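Local structure of aspartate semialdehyde dehydrogenase (Francisella tularensis subsp. tularensis, 4WOJ) at residues B[279-284]-B[341-346]; B[158-163]-B[283-288]. The protein probably catalyses the NADPH-dependent reductive dephosphorylation of L-aspartyl-4-phosphate to L-aspartate-semialdehyde, a shared step in the biosynthesis of lysine, methionine and threonine, acting as a homodimer. One frame throughout, in Å; residues are numbered along the deposited sequence.

Interaction 1: residues B[279-284]-B[341-346]; sequences ALTVKL and DDIFHC
Asp342, in the turn that leads into the strand, holds the end of 279-284 twice: its carbonyl O accepts the backbone N of Leu284 at 2.9 Å, and its carboxylate forms a salt bridge with Lys283. The bend at the last lysine torsion (chi4 77°) swings Lys283 NZ onto the syn side of Asp342 OD1, 3.2 Å away and 28° out of the carboxylate plane. A water lies within hydrogen-bonding distance of both Asp342 OD2 and Leu284 O. Ile343 follows in a non-hydrogen-bonded pair with Lys283; its CG2 meets Thr281 CG2 at 3.4 Å, while CG1 packs against the base of the lysine chain. Phe344 and Val282 exchange both backbone bonds, as a hydrogen-bonded pair in the antiparallel strands 275-284 and 343-351, central neighbours in the mixed sheet of the dimerisation domain. The Phe344 ring lies alongside Val282, CE1 3.6 Å from Val282 CB, and Leu284 CD2 approaches the ring edge; helix 290-298 covers this face through Ile293 and Ile297. On the opposite face, His345 ND1 donates to Thr281 OG1 (3.2 Å) close to the imidazole plane. The second nitrogen, NE2, bonds Ser337 OG, and Thr281 OG1 is also bonded to Asn163 OD1 of the second subunit. Cys346 pairs with Leu280 through two backbone bonds, and its SG rests 3.9 Å from Leu280 CB on the Phe344 side of the sheet.

Interaction 2: residues B[158-163]-B[283-288]; sequences LVEWVN and KLRQKL
Residues 158-163 run antiparallel to the end of strand 275-284, but the register slips by one residue between the pairs Val159-Leu284 and Trp161-Lys283. Lys283 O accepts Glu160 N at 2.9 Å and, more weakly, Trp161 N at 3.3 Å, while Lys283 N donates to Trp161 O. Beyond the strand end, Arg285 N bonds Leu158 O at 2.7 Å. The Trp161 side chain, its CG set between the backbone N and the carbonyl carbon (chi1 57°), lays its indole over the lysine chain: Lys283 CB sits above the six-membered ring, 3.7 Å from its centroid, in a CH-pi contact, and CD approaches NE1 at 3.4 Å. Glu160 extends alongside Lys283, its OE2 3.7 Å from Lys283 CD, a contact with the aliphatic part of the lysine, whose NZ bridges to Asp342. The Arg285 guanidinium places one face over Val159 O and Glu160 CA; its salt-bridge partner is Asp157, just before the segment. At the far end, Leu158 divides its methyls, CD2 against the Gln286 amide and CD1 against Leu288 CD1 (4.1 Å). Two residues, Glu160 and Trp161, facing the single Lys283 form a classic beta bulge, here where the chain turns a corner at the start of strand 159-167, an inner strand of the mixed sheet of the dimerisation domain.

Interactions 1 and 2 lie on the two flanks of strand 275-284, with centres about 7 Å apart, and share Lys283 and Leu284. Three successive strands of the mixed sheet are thereby joined, in the spatial order 159-167, 275-284, 343-351, which is also their order along the chain. Between the two contacts, Thr281 N probably bonds Asn163 O, and Val282 CG1 packs on Trp161 O. Past the strand end, Lys287 NZ of 283-288 forms a salt bridge with Asp341 OD2 of 341-346, so the two turns at this end of the sheet are tied together. Both contacts also reach the second subunit, consistent with the role of this domain in dimerisation.

Interaction 1: residues B[279-284]-B[341-346]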
loop_
_atom_site.group_PDB
_atom_site.type_symbol
_atom_site.label_atom_id
_atom_site.label_comp_id
_atom_site.label_asym_id
_atom_site.label_seq_id
_atom_site.Cartn_x
_atom_site.Cartn_y
_atom_site.Cartn_z
ATOM N N ALA B 279 -0.357 3.604 -6.654
ATOM C CA ALA B 279 -0.786 2.811 -7.782
ATOM C C ALA B 279 -1.946 3.496 -8.537
ATOM O O ALA B 279 -3.013 3.732 -8.006
ATOM C CB ALA B 279 -1.205 1.440 -7.313
ATOM N N LEU B 280 -1.720 3.796 -9.804
ATOM C CA LEU B 280 -2.640 4.551 -10.577
ATOM C C LEU B 280 -3.239 3.653 -11.603
ATOM O O LEU B 280 -2.557 2.829 -12.193
ATOM C CB LEU B 280 -1.960 5.724 -11.254
ATOM C CG LEU B 280 -1.313 6.747 -10.337
ATOM C CD1 LEU B 280 -0.904 7.917 -11.203
ATOM C CD2 LEU B 280 -2.194 7.241 -9.214
ATOM N N THR B 281 -4.547 3.792 -11.780
ATOM C CA THR B 281 -5.245 3.162 -12.898
ATOM C C THR B 281 -5.938 4.286 -13.621
ATOM O O THR B 281 -6.800 4.960 -13.074
ATOM C CB THR B 281 -6.212 2.095 -12.409
ATOM O OG1 THR B 281 -5.485 1.124 -11.627
ATOM C CG2 THR B 281 -6.872 1.383 -13.570
ATOM N N VAL B 282 -5.486 4.544 -14.833
ATOM C CA VAL B 282 -5.857 5.761 -15.553
ATOM C C VAL B 282 -6.626 5.380 -16.804
ATOM O O VAL B 282 -6.127 4.555 -17.601
ATOM C CB VAL B 282 -4.645 6.576 -15.985
ATOM C CG1 VAL B 282 -5.087 7.888 -16.575
ATOM C CG2 VAL B 282 -3.717 6.852 -14.791
ATOM N N LYS B 283 -7.832 5.951 -16.957
ATOM C CA LYS B 283 -8.622 5.749 -18.173
ATOM C C LYS B 283 -8.347 6.937 -19.069
ATOM O O LYS B 283 -8.440 8.072 -18.640
ATOM C CB LYS B 283 -10.096 5.670 -17.873
ATOM C CG LYS B 283 -10.936 5.398 -19.107
ATOM C CD LYS B 283 -12.408 5.349 -18.768
ATOM C CE LYS B 283 -13.195 4.658 -19.851
ATOM N NZ LYS B 283 -13.025 3.182 -19.771
ATOM N N LEU B 284 -7.981 6.652 -20.313
ATOM C CA LEU B 284 -7.656 7.688 -21.295
ATOM C C LEU B 284 -8.856 8.113 -22.128
ATOM O O LEU B 284 -9.841 7.399 -22.215
ATOM C CB LEU B 284 -6.517 7.202 -22.208
ATOM C CG LEU B 284 -5.145 6.988 -21.525
ATOM C CD1 LEU B 284 -4.165 6.404 -22.504
ATOM C CD2 LEU B 284 -4.586 8.273 -20.946
ATOM N N ASP B 341 -9.462 -1.429 -23.238
ATOM C CA ASP B 341 -8.434 -1.038 -24.221
ATOM C C ASP B 341 -7.875 0.373 -23.990
ATOM O O ASP B 341 -6.812 0.683 -24.492
ATOM C CB ASP B 341 -8.961 -1.185 -25.660
ATOM C CG ASP B 341 -10.297 -0.469 -25.883
ATOM O OD1 ASP B 341 -11.110 -0.394 -24.928
ATOM O OD2 ASP B 341 -10.549 0.004 -27.021
ATOM N N ASP B 342 -8.603 1.219 -23.255
ATOM C CA ASP B 342 -8.162 2.588 -22.967
ATOM C C ASP B 342 -7.592 2.832 -21.542
ATOM O O ASP B 342 -7.305 3.950 -21.170
ATOM C CB ASP B 342 -9.276 3.593 -23.286
ATOM C CG ASP B 342 -10.607 3.253 -22.639
ATOM O OD1 ASP B 342 -10.624 2.381 -21.759
ATOM O OD2 ASP B 342 -11.650 3.883 -23.011
ATOM N N ILE B 343 -7.433 1.787 -20.750
ATOM C CA ILE B 343 -6.966 1.959 -19.383
ATOM C C ILE B 343 -5.541 1.504 -19.306
ATOM O O ILE B 343 -5.204 0.501 -19.870
ATOM C CB ILE B 343 -7.840 1.171 -18.375
ATOM C CG1 ILE B 343 -9.259 1.759 -18.377
ATOM C CG2 ILE B 343 -7.205 1.190 -16.987
ATOM C CD1 ILE B 343 -10.249 0.986 -17.541
ATOM N N PHE B 344 -4.693 2.268 -18.655
ATOM C CA PHE B 344 -3.337 1.761 -18.300
ATOM C C PHE B 344 -3.098 1.846 -16.814
ATOM O O PHE B 344 -3.797 2.543 -16.103
ATOM C CB PHE B 344 -2.212 2.466 -19.065
ATOM C CG PHE B 344 -1.812 3.798 -18.498
ATOM C CD1 PHE B 344 -2.462 4.954 -18.894
ATOM C CD2 PHE B 344 -0.693 3.916 -17.674
ATOM C CE1 PHE B 344 -2.084 6.189 -18.414
ATOM C CE2 PHE B 344 -0.324 5.144 -17.179
ATOM C CZ PHE B 344 -1.023 6.285 -17.535
ATOM N N HIS B 345 -2.125 1.072 -16.363
ATOM C CA HIS B 345 -1.664 1.085 -14.961
ATOM C C HIS B 345 -0.242 1.559 -14.866
ATOM O O HIS B 345 0.552 1.338 -15.781
ATOM C CB HIS B 345 -1.682 -0.324 -14.393
ATOM C CG HIS B 345 -2.984 -1.038 -14.585
ATOM N ND1 HIS B 345 -4.058 -0.880 -13.735
ATOM C CD2 HIS B 345 -3.383 -1.924 -15.529
ATOM C CE1 HIS B 345 -5.054 -1.641 -14.138
ATOM N NE2 HIS B 345 -4.664 -2.295 -15.215
ATOM N N CYS B 346 0.092 2.174 -13.735
ATOM C CA CYS B 346 1.447 2.522 -13.404
ATOM C C CYS B 346 1.487 2.698 -11.920
ATOM O O CYS B 346 0.453 2.654 -11.296
ATOM C CB CYS B 346 1.918 3.798 -14.095
ATOM S SG CYS B 346 0.926 5.258 -13.793
HETATM O O HOH W 1 -2.388 0.100 -11.020
HETATM O O HOH W 2 -12.341 6.388 -23.232
#

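Interaction 2: residues B[158-163]-B[283-288]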
loop_
_atom_site.group_PDB
_atom_site.type_symbol
_atom_site.label_atom_id
_atom_site.label_comp_id
_atom_site.label_asym_id
_atom_site.label_seq_id
_atom_site.Cartn_x
_atom_site.Cartn_y
_atom_site.Cartn_z
ATOM N N LEU B 158 -5.568 14.244 -22.078
ATOM C CA LEU B 158 -5.815 12.850 -22.489
ATOM C C LEU B 158 -6.443 11.951 -21.418
ATOM O O LEU B 158 -6.860 10.837 -21.705
ATOM C CB LEU B 158 -4.524 12.235 -23.031
ATOM C CG LEU B 158 -4.106 12.807 -24.398
ATOM C CD1 LEU B 158 -2.790 12.238 -24.847
ATOM C CD2 LEU B 158 -5.148 12.531 -25.481
ATOM N N VAL B 159 -6.578 12.459 -20.197
ATOM C CA VAL B 159 -7.025 11.624 -19.083
ATOM C C VAL B 159 -8.505 11.871 -18.827
ATOM O O VAL B 159 -8.893 13.017 -18.555
ATOM C CB VAL B 159 -6.238 11.965 -17.803
ATOM C CG1 VAL B 159 -6.797 11.216 -16.613
ATOM C CG2 VAL B 159 -4.765 11.687 -18.002
ATOM N N GLU B 160 -9.288 10.783 -18.873
ATOM C CA GLU B 160 -10.745 10.789 -18.643
ATOM C C GLU B 160 -11.044 10.640 -17.152
ATOM O O GLU B 160 -11.865 11.370 -16.628
ATOM C CB GLU B 160 -11.438 9.653 -19.410
ATOM C CG GLU B 160 -12.958 9.821 -19.527
ATOM C CD GLU B 160 -13.620 8.814 -20.463
ATOM O OE1 GLU B 160 -13.242 8.707 -21.652
ATOM O OE2 GLU B 160 -14.546 8.114 -20.019
ATOM N N TRP B 161 -10.398 9.661 -16.496
ATOM C CA TRP B 161 -10.332 9.589 -15.024
ATOM C C TRP B 161 -9.120 8.844 -14.459
ATOM O O TRP B 161 -8.424 8.172 -15.177
ATOM C CB TRP B 161 -11.604 9.034 -14.398
ATOM C CG TRP B 161 -12.074 7.682 -14.813
ATOM C CD1 TRP B 161 -13.233 7.422 -15.499
ATOM C CD2 TRP B 161 -11.495 6.394 -14.494
ATOM N NE1 TRP B 161 -13.391 6.087 -15.647
ATOM C CE2 TRP B 161 -12.350 5.421 -15.051
ATOM C CE3 TRP B 161 -10.336 5.974 -13.822
ATOM C CZ2 TRP B 161 -12.092 4.054 -14.968
ATOM C CZ3 TRP B 161 -10.068 4.608 -13.734
ATOM C CH2 TRP B 161 -10.944 3.662 -14.306
ATOM N N VAL B 162 -8.939 8.955 -13.132
ATOM C CA VAL B 162 -7.849 8.300 -12.388
ATOM C C VAL B 162 -8.296 7.614 -11.096
ATOM O O VAL B 162 -8.792 8.270 -10.194
ATOM C CB VAL B 162 -6.786 9.341 -11.937
ATOM C CG1 VAL B 162 -5.598 8.643 -11.333
ATOM C CG2 VAL B 162 -6.379 10.246 -13.096
ATOM N N ASN B 163 -8.104 6.300 -11.001
ATOM C CA ASN B 163 -8.159 5.639 -9.709
ATOM C C ASN B 163 -6.768 5.673 -9.098
ATOM O O ASN B 163 -5.816 5.239 -9.773
ATOM C CB ASN B 163 -8.569 4.208 -9.850
ATOM C CG ASN B 163 -8.862 3.569 -8.507
ATOM O OD1 ASN B 163 -9.955 3.726 -7.981
ATOM N ND2 ASN B 163 -7.916 2.808 -7.969
ATOM N N LYS B 283 -7.832 5.951 -16.957
ATOM C CA LYS B 283 -8.622 5.749 -18.173
ATOM C C LYS B 283 -8.347 6.937 -19.069
ATOM O O LYS B 283 -8.440 8.072 -18.640
ATOM C CB LYS B 283 -10.096 5.670 -17.873
ATOM C CG LYS B 283 -10.936 5.398 -19.107
ATOM C CD LYS B 283 -12.408 5.349 -18.768
ATOM C CE LYS B 283 -13.195 4.658 -19.851
ATOM N NZ LYS B 283 -13.025 3.182 -19.771
ATOM N N LEU B 284 -7.981 6.652 -20.313
ATOM C CA LEU B 284 -7.656 7.688 -21.295
ATOM C C LEU B 284 -8.856 8.113 -22.128
ATOM O O LEU B 284 -9.841 7.399 -22.215
ATOM C CB LEU B 284 -6.517 7.202 -22.208
ATOM C CG LEU B 284 -5.145 6.988 -21.525
ATOM C CD1 LEU B 284 -4.165 6.404 -22.504
ATOM C CD2 LEU B 284 -4.586 8.273 -20.946
ATOM N N ARG B 285 -8.777 9.274 -22.750
ATOM C CA ARG B 285 -9.839 9.688 -23.670
ATOM C C ARG B 285 -9.699 9.022 -25.039
ATOM O O ARG B 285 -10.632 9.020 -25.812
ATOM C CB ARG B 285 -9.850 11.201 -23.875
ATOM C CG ARG B 285 -10.115 12.001 -22.630
ATOM C CD ARG B 285 -10.558 13.405 -22.977
ATOM N NE ARG B 285 -10.320 14.337 -21.871
ATOM C CZ ARG B 285 -11.063 14.413 -20.776
ATOM N NH1 ARG B 285 -12.110 13.600 -20.602
ATOM N NH2 ARG B 285 -10.768 15.318 -19.848
ATOM N N GLN B 286 -8.516 8.512 -25.335
ATOM C CA GLN B 286 -8.178 7.891 -26.604
ATOM C C GLN B 286 -7.324 6.691 -26.320
ATOM O O GLN B 286 -6.512 6.716 -25.399
ATOM C CB GLN B 286 -7.266 8.799 -27.407
ATOM C CG GLN B 286 -7.919 9.952 -28.152
ATOM C CD GLN B 286 -6.918 11.052 -28.456
ATOM O OE1 GLN B 286 -5.717 10.793 -28.603
ATOM N NE2 GLN B 286 -7.401 12.287 -28.538
ATOM N N LYS B 287 -7.459 5.659 -27.141
ATOM C CA LYS B 287 -6.576 4.513 -27.035
ATOM C C LYS B 287 -5.186 4.883 -27.543
ATOM O O LYS B 287 -5.035 5.503 -28.574
ATOM C CB LYS B 287 -7.165 3.301 -27.750
ATOM C CG LYS B 287 -8.394 2.768 -27.001
ATOM C CD LYS B 287 -9.721 2.949 -27.717
ATOM C CE LYS B 287 -10.866 2.825 -26.701
ATOM N NZ LYS B 287 -12.185 2.418 -27.271
ATOM N N LEU B 288 -4.187 4.525 -26.767
ATOM C CA LEU B 288 -2.813 4.848 -27.045
ATOM C C LEU B 288 -1.980 3.604 -26.820
ATOM O O LEU B 288 -2.228 2.854 -25.900
ATOM C CB LEU B 288 -2.333 5.902 -26.068
ATOM C CG LEU B 288 -2.794 7.330 -26.230
ATOM C CD1 LEU B 288 -2.058 8.191 -25.226
ATOM C CD2 LEU B 288 -2.504 7.834 -27.619
HETATM O O HOH W 3 -7.546 15.179 -19.311
#